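Local coordinates for protein putative ABC transporter (Thermobispora bispora, PDB 4PE6) that probably binds sugar-like solutes for uptake by an ABC transporter and holds (2R,3S)-2,3,4-trihydroxybutanoic acid in its ligand pocket, at residues A67-Q70 and V71-K75; Q96-I99 and Q100-C103; K169-L172 and A173-Q177. One frame throughout, in Å; residues are numbered along the deposited sequence.

Interaction 1 (A67-Q70 and V71-K75); sequences ATEQ and VAQIK
E69 O is held from one turn ahead by Q73 N, a hydrogen bond of 2.8 Å that runs almost straight out from the carbonyl. The same oxygen also has Q73 CG at 3.3 Å and A72 CB at 3.5 Å, both aliphatic approaches that add no further hydrogen bond. The carboxylate of E69 reaches forward along the helix, its chain bent at chi2 (51°), and sets OE2 3.5 Å from Q73 CG. The two side chains cross at about a right angle, and the carboxylate and amide planes stand 88° apart; OE2 meets a methylene, and no hydrogen bond joins the two polar ends. The amide of Q73 finds its partner outside the turn: NE2 donates to N60 O, at the end of strand 55-60. With an alanine here, the amide and CG are gone, which is likely to leave N60 O without this donor and E69 OE2 without its methylene neighbour. The Q73 N to E69 O bond belongs to the i to i+4 series of helix 67-78, which packs on the parallel sheet of one lobe of the periplasmic binding protein fold. V71 N to A67 O, at 2.9 Å, comes two residues earlier in the same series. Q70 and I74 face the sheet. With CG anti to the backbone N (chi1 -176°) and an extended chain, the Q70 amide reaches N88 O and S24 OG through NE2 and A90 N through OE1, three bonds that should fix its rotation; its side chain lies about 11 Å from the bound trihydroxybutanoic acid. I74 CG1 sits 3.3 Å from Q70 O, while its CD1 meets Q70 CG at 4.1 Å; the I74 side chain also packs on L85 and I87 of strand 84-88.

Interaction 2 (Q96-I99 and Q100-C103); sequences QPVI and QQAC
V98 and Q101 meet on the flank of helix 96-104 that turns to helix 67-78, where V98 packs on I74 and K75 and Q101 on L78; helix 96-104 is the helix of the beta-alpha-beta unit formed with strands 84-88 and 108-112. Their side chains cross at a slant, and V98 CG2 comes 4.0 Å from Q101 OE1, a methyl-to-amide touch without a hydrogen bond. The V98 rotamer (chi1 76°) puts CG1 between the backbone N and the carbonyl carbon, leaving CG2 anti to N as the branch that faces the glutamine. I99 takes a different direction, packing with A102 on V109 of strand 108-112, and A102 CB lies 3.4 Å from I99 O. Q100, by contrast, bends at chi2 and turns its amide away from the turn, NE2 bonding to D104 OD1.

Under these side chains the backbone keeps the i to i+4 pattern: Q101 N to P97 O and A102 N to V98 O each measure 2.9 Å, the former the more bent at an N-H...O angle of 148°. C103 N bonds to I99 O at 3.0 Å, and its disulfide to C120 ties this end of the helix to the loop after strand 108-112. With SG beside the backbone N (chi1 -69°), that sulfur rests 3.5 Å from I99 O.

Interaction 3 (K169-L172 and A173-Q177); sequences KKIL and AEYPQ
I171 O receives two neighbours from the turn that follows it: E174 N, hydrogen-bonded at 3.0 Å, and the ring edge of Y175, whose CD1 lies 3.3 Å away. The oxygen sits in the plane of the ring, so it meets the aromatic rim and not a face. The bond from E174 N is bent, and the donor stands 59° out of the carbonyl plane. Y175 N repeats the same i to i+3 spacing one residue on, bonding to L172 O at 2.9 Å with its donor again above the plane (56°). Just before them, A173 N still bonds to K169 O, at 3.0 Å, in the i to i+4 manner; the backbone bonding thus shifts from i to i+4 to i to i+3 here, as the spacing and the donors' move out of the carbonyl planes attest.

The ring reaches I171 because CG of Y175 lies beside its own backbone N (chi1 -63°), and an apolar touch follows, I171 CG2 to Y175 CE1 at 4.2 Å. E174 lays its extended chain alongside the turn, CG being 3.7 Å from K170 O. Its OE2 stays 4.8 Å from K170 NZ, too far for contact, though the opposite charges may still attract weakly.

Farther out, Y175 OH is hydrogen-bonded to E141 OE2 and K137 NZ of helix 128-142, which anchors the outer end of the ring. L140 of that helix packs against I171, L172 and Y175, while L172 also touches V178 and T180 of the next strand. P176 then carries the chain onward to strand 178-185, which lies beside and parallel to strand 147-153: this is the helix-to-strand turn of a beta-alpha-beta crossover, as in the Rossmann-like lobes of periplasmic binding proteins.

How the interactions relate
From the N terminus the contacts come strictly in series, none nested in or crossing another, and each joins two adjoining segments, so none closes a long loop. Interaction 1 forms turns of helix 67-78, leading into strand 84-88; interaction 2 follows in helix 96-104, ahead of strand 108-112. Their centres are 11 Å apart and they touch directly, I74 CG2 meeting V98 CG2 at 3.6 Å, so neighbouring helices pack together on one lobe's sheet. Interaction 3 belongs to the other lobe, where helix 159-173 gives way to strand 178-185. It has no contact with the first two: nearest atoms are about 21 Å from interaction 1 and about 20 Å from interaction 2.

Interaction 1 (A67-Q70 and V71-K75)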
loop_
_atom_site.group_PDB
_atom_site.type_symbol
_atom_site.label_atom_id
_atom_site.label_comp_id
_atom_site.label_asym_id
_atom_site.label_seq_id
_atom_site.Cartn_x
_atom_site.Cartn_y
_atom_site.Cartn_z
ATOM N N ALA A 67 13.709 -7.962 -6.918
ATOM C CA ALA A 67 14.032 -6.986 -7.935
ATOM C C ALA A 67 14.615 -7.592 -9.210
ATOM O O ALA A 67 14.338 -7.116 -10.304
ATOM C CB ALA A 67 14.994 -5.967 -7.355
ATOM N N THR A 68 15.423 -8.641 -9.081
ATOM C CA THR A 68 16.137 -9.154 -10.244
ATOM C C THR A 68 15.171 -9.650 -11.321
ATOM O O THR A 68 15.363 -9.371 -12.504
ATOM C CB THR A 68 17.136 -10.257 -9.845
ATOM O OG1 THR A 68 18.035 -9.723 -8.871
ATOM C CG2 THR A 68 17.932 -10.753 -11.059
ATOM N N GLU A 69 14.115 -10.356 -10.928
ATOM C CA GLU A 69 13.173 -10.837 -11.943
ATOM C C GLU A 69 12.304 -9.691 -12.475
ATOM O O GLU A 69 11.985 -9.663 -13.651
ATOM C CB GLU A 69 12.320 -12.014 -11.452
ATOM C CG GLU A 69 11.412 -12.645 -12.534
ATOM C CD GLU A 69 12.120 -13.014 -13.844
ATOM O OE1 GLU A 69 13.239 -13.601 -13.824
ATOM O OE2 GLU A 69 11.535 -12.743 -14.917
ATOM N N GLN A 70 11.952 -8.732 -11.629
ATOM C CA GLN A 70 11.192 -7.565 -12.099
ATOM C C GLN A 70 11.964 -6.811 -13.191
ATOM O O GLN A 70 11.399 -6.381 -14.198
ATOM C CB GLN A 70 10.874 -6.601 -10.955
ATOM C CG GLN A 70 10.014 -5.425 -11.388
ATOM C CD GLN A 70 9.505 -4.553 -10.266
ATOM O OE1 GLN A 70 10.110 -4.470 -9.205
ATOM N NE2 GLN A 70 8.381 -3.854 -10.517
ATOM N N VAL A 71 13.270 -6.668 -12.997
ATOM C CA VAL A 71 14.092 -5.979 -13.987
ATOM C C VAL A 71 14.022 -6.727 -15.315
ATOM O O VAL A 71 13.822 -6.117 -16.363
ATOM C CB VAL A 71 15.551 -5.832 -13.509
ATOM C CG1 VAL A 71 16.432 -5.336 -14.643
ATOM C CG2 VAL A 71 15.611 -4.882 -12.313
ATOM N N ALA A 72 14.170 -8.049 -15.272
ATOM C CA ALA A 72 14.015 -8.872 -16.478
ATOM C C ALA A 72 12.635 -8.691 -17.099
ATOM O O ALA A 72 12.511 -8.540 -18.304
ATOM C CB ALA A 72 14.250 -10.352 -16.172
ATOM N N GLN A 73 11.598 -8.704 -16.274
ATOM C CA GLN A 73 10.248 -8.529 -16.793
ATOM C C GLN A 73 10.043 -7.175 -17.480
ATOM O O GLN A 73 9.353 -7.083 -18.498
ATOM C CB GLN A 73 9.233 -8.729 -15.683
ATOM C CG GLN A 73 9.120 -10.166 -15.219
ATOM C CD GLN A 73 8.217 -10.305 -14.002
ATOM O OE1 GLN A 73 8.070 -9.370 -13.200
ATOM N NE2 GLN A 73 7.600 -11.472 -13.862
ATOM N N ILE A 74 10.627 -6.125 -16.923
ATOM C CA ILE A 74 10.500 -4.819 -17.536
ATOM C C ILE A 74 11.165 -4.805 -18.924
ATOM O O ILE A 74 10.592 -4.288 -19.875
ATOM C CB ILE A 74 11.025 -3.714 -16.597
ATOM C CG1 ILE A 74 10.104 -3.613 -15.374
ATOM C CG2 ILE A 74 11.140 -2.389 -17.338
ATOM C CD1 ILE A 74 10.534 -2.616 -14.311
ATOM N N LYS A 75 12.331 -5.434 -19.062
ATOM C CA LYS A 75 12.958 -5.540 -20.376
ATOM C C LYS A 75 12.069 -6.293 -21.373
ATOM O O LYS A 75 11.962 -5.884 -22.525
ATOM C CB LYS A 75 14.339 -6.170 -20.272
ATOM C CG LYS A 75 15.291 -5.321 -19.452
ATOM C CD LYS A 75 16.551 -6.074 -19.086
ATOM C CE LYS A 75 17.509 -5.160 -18.332
ATOM N NZ LYS A 75 18.691 -5.917 -17.888
#

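Interaction 2 (Q96-I99 and Q100-C103)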
loop_
_atom_site.group_PDB
_atom_site.type_symbol
_atom_site.label_atom_id
_atom_site.label_comp_id
_atom_site.label_asym_id
_atom_site.label_seq_id
_atom_site.Cartn_x
_atom_site.Cartn_y
_atom_site.Cartn_z
ATOM N N GLN A 96 16.802 1.317 -11.264
ATOM C CA GLN A 96 17.196 2.606 -11.817
ATOM C C GLN A 96 17.704 2.487 -13.267
ATOM O O GLN A 96 17.277 3.251 -14.122
ATOM C CB GLN A 96 18.218 3.318 -10.920
ATOM C CG GLN A 96 17.662 4.436 -10.049
ATOM C CD GLN A 96 16.766 3.953 -8.915
ATOM O OE1 GLN A 96 15.879 3.140 -9.115
ATOM N NE2 GLN A 96 16.971 4.484 -7.733
ATOM N N PRO A 97 18.605 1.527 -13.546
ATOM C CA PRO A 97 19.102 1.435 -14.929
ATOM C C PRO A 97 17.997 1.109 -15.942
ATOM O O PRO A 97 17.933 1.724 -16.992
ATOM C CB PRO A 97 20.154 0.324 -14.848
ATOM C CG PRO A 97 20.664 0.417 -13.434
ATOM C CD PRO A 97 19.439 0.744 -12.618
ATOM N N VAL A 98 17.108 0.176 -15.626
ATOM C CA VAL A 98 16.089 -0.186 -16.602
ATOM C C VAL A 98 15.057 0.918 -16.735
ATOM O O VAL A 98 14.478 1.088 -17.804
ATOM C CB VAL A 98 15.433 -1.558 -16.331
ATOM C CG1 VAL A 98 14.440 -1.496 -15.183
ATOM C CG2 VAL A 98 14.760 -2.073 -17.597
ATOM N N ILE A 99 14.847 1.684 -15.666
ATOM C CA ILE A 99 13.954 2.843 -15.739
ATOM C C ILE A 99 14.552 3.839 -16.713
ATOM O O ILE A 99 13.855 4.365 -17.576
ATOM C CB ILE A 99 13.652 3.441 -14.346
ATOM C CG1 ILE A 99 12.684 2.515 -13.587
ATOM C CG2 ILE A 99 13.066 4.838 -14.458
ATOM C CD1 ILE A 99 12.490 2.878 -12.122
ATOM N N GLN A 100 15.854 4.076 -16.609
ATOM C CA GLN A 100 16.504 4.988 -17.539
ATOM C C GLN A 100 16.475 4.439 -18.967
ATOM O O GLN A 100 16.357 5.200 -19.918
ATOM C CB GLN A 100 17.926 5.289 -17.091
ATOM C CG GLN A 100 18.620 6.367 -17.919
ATOM C CD GLN A 100 17.960 7.714 -17.769
ATOM O OE1 GLN A 100 17.897 8.253 -16.673
ATOM N NE2 GLN A 100 17.456 8.262 -18.867
ATOM N N GLN A 101 16.562 3.116 -19.116
ATOM C CA GLN A 101 16.478 2.481 -20.424
ATOM C C GLN A 101 15.102 2.731 -21.048
ATOM O O GLN A 101 14.986 3.046 -22.247
ATOM C CB GLN A 101 16.763 0.969 -20.300
ATOM C CG GLN A 101 16.670 0.195 -21.610
ATOM C CD GLN A 101 16.796 -1.303 -21.435
ATOM O OE1 GLN A 101 17.451 -1.781 -20.510
ATOM N NE2 GLN A 101 16.167 -2.057 -22.339
ATOM N N ALA A 102 14.055 2.583 -20.239
ATOM C CA ALA A 102 12.705 2.870 -20.680
ATOM C C ALA A 102 12.571 4.324 -21.143
ATOM O O ALA A 102 12.047 4.581 -22.214
ATOM C CB ALA A 102 11.699 2.564 -19.576
ATOM N N CYS A 103 13.072 5.268 -20.349
ATOM C CA CYS A 103 12.963 6.681 -20.705
ATOM C C CYS A 103 13.729 6.991 -21.996
ATOM O O CYS A 103 13.257 7.755 -22.849
ATOM C CB CYS A 103 13.477 7.563 -19.563
ATOM S SG CYS A 103 12.401 7.530 -18.092
#

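Interaction 3 (K169-L172 and A173-Q177)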
loop_
_atom_site.group_PDB
_atom_site.type_symbol
_atom_site.label_atom_id
_atom_site.label_comp_id
_atom_site.label_asym_id
_atom_site.label_seq_id
_atom_site.Cartn_x
_atom_site.Cartn_y
_atom_site.Cartn_z
ATOM N N LYS A 169 10.186 2.611 14.573
ATOM C CA LYS A 169 11.214 2.580 15.617
ATOM C C LYS A 169 11.290 3.932 16.330
ATOM O O LYS A 169 11.401 3.995 17.556
ATOM C CB LYS A 169 12.574 2.199 15.040
ATOM C CG LYS A 169 12.671 0.732 14.601
ATOM C CD LYS A 169 14.085 0.363 14.181
ATOM C CE LYS A 169 14.523 1.137 12.950
ATOM N NZ LYS A 169 15.795 0.629 12.358
ATOM N N LYS A 170 11.222 5.007 15.558
ATOM C CA LYS A 170 11.250 6.357 16.122
ATOM C C LYS A 170 10.123 6.602 17.123
ATOM O O LYS A 170 10.347 7.122 18.209
ATOM C CB LYS A 170 11.171 7.380 15.011
ATOM C CG LYS A 170 11.439 8.783 15.494
ATOM C CD LYS A 170 11.229 9.792 14.381
ATOM C CE LYS A 170 11.452 11.214 14.894
ATOM N NZ LYS A 170 10.385 12.129 14.390
ATOM N N ILE A 171 8.909 6.233 16.749
ATOM C CA ILE A 171 7.767 6.370 17.624
ATOM C C ILE A 171 7.945 5.493 18.866
ATOM O O ILE A 171 7.691 5.941 19.986
ATOM C CB ILE A 171 6.456 6.072 16.879
ATOM C CG1 ILE A 171 6.221 7.150 15.822
ATOM C CG2 ILE A 171 5.273 5.969 17.841
ATOM C CD1 ILE A 171 5.112 6.809 14.839
ATOM N N LEU A 172 8.397 4.257 18.691
ATOM C CA LEU A 172 8.611 3.382 19.835
ATOM C C LEU A 172 9.595 3.993 20.830
ATOM O O LEU A 172 9.417 3.855 22.032
ATOM C CB LEU A 172 9.131 2.015 19.405
ATOM C CG LEU A 172 8.054 1.075 18.881
ATOM C CD1 LEU A 172 8.720 -0.086 18.170
ATOM C CD2 LEU A 172 7.186 0.588 20.019
ATOM N N ALA A 173 10.612 4.678 20.325
ATOM C CA ALA A 173 11.631 5.296 21.178
ATOM C C ALA A 173 11.049 6.379 22.097
ATOM O O ALA A 173 11.642 6.699 23.135
ATOM C CB ALA A 173 12.745 5.866 20.315
ATOM N N GLU A 174 9.909 6.944 21.713
ATOM C CA GLU A 174 9.211 7.931 22.532
ATOM C C GLU A 174 8.394 7.306 23.664
ATOM O O GLU A 174 7.864 8.026 24.505
ATOM C CB GLU A 174 8.294 8.783 21.662
ATOM C CG GLU A 174 9.048 9.581 20.617
ATOM C CD GLU A 174 8.138 10.268 19.628
ATOM O OE1 GLU A 174 6.890 10.157 19.756
ATOM O OE2 GLU A 174 8.690 10.923 18.726
ATOM N N TYR A 175 8.283 5.976 23.672
ATOM C CA TYR A 175 7.619 5.241 24.748
ATOM C C TYR A 175 8.595 4.234 25.405
ATOM O O TYR A 175 8.559 3.034 25.118
ATOM C CB TYR A 175 6.361 4.528 24.206
ATOM C CG TYR A 175 5.277 5.448 23.667
ATOM C CD1 TYR A 175 5.370 6.008 22.391
ATOM C CD2 TYR A 175 4.152 5.752 24.427
ATOM C CE1 TYR A 175 4.389 6.845 21.902
ATOM C CE2 TYR A 175 3.157 6.584 23.941
ATOM C CZ TYR A 175 3.272 7.126 22.678
ATOM O OH TYR A 175 2.285 7.962 22.197
ATOM N N PRO A 176 9.469 4.719 26.310
ATOM C CA PRO A 176 10.479 3.910 27.011
ATOM C C PRO A 176 9.917 2.710 27.770
ATOM O O PRO A 176 10.604 1.719 27.923
ATOM C CB PRO A 176 11.078 4.898 28.030
ATOM C CG PRO A 176 10.827 6.238 27.458
ATOM C CD PRO A 176 9.522 6.134 26.727
ATOM N N GLN A 177 8.688 2.799 28.259
ATOM C CA GLN A 177 8.102 1.710 29.027
ATOM C C GLN A 177 7.460 0.647 28.132
ATOM O O GLN A 177 6.915 -0.325 28.631
ATOM C CB GLN A 177 7.060 2.242 30.019
ATOM C CG GLN A 177 7.582 3.326 30.953
ATOM C CD GLN A 177 8.834 2.894 31.677
ATOM O OE1 GLN A 177 9.855 3.590 31.653
ATOM N NE2 GLN A 177 8.773 1.732 32.323
#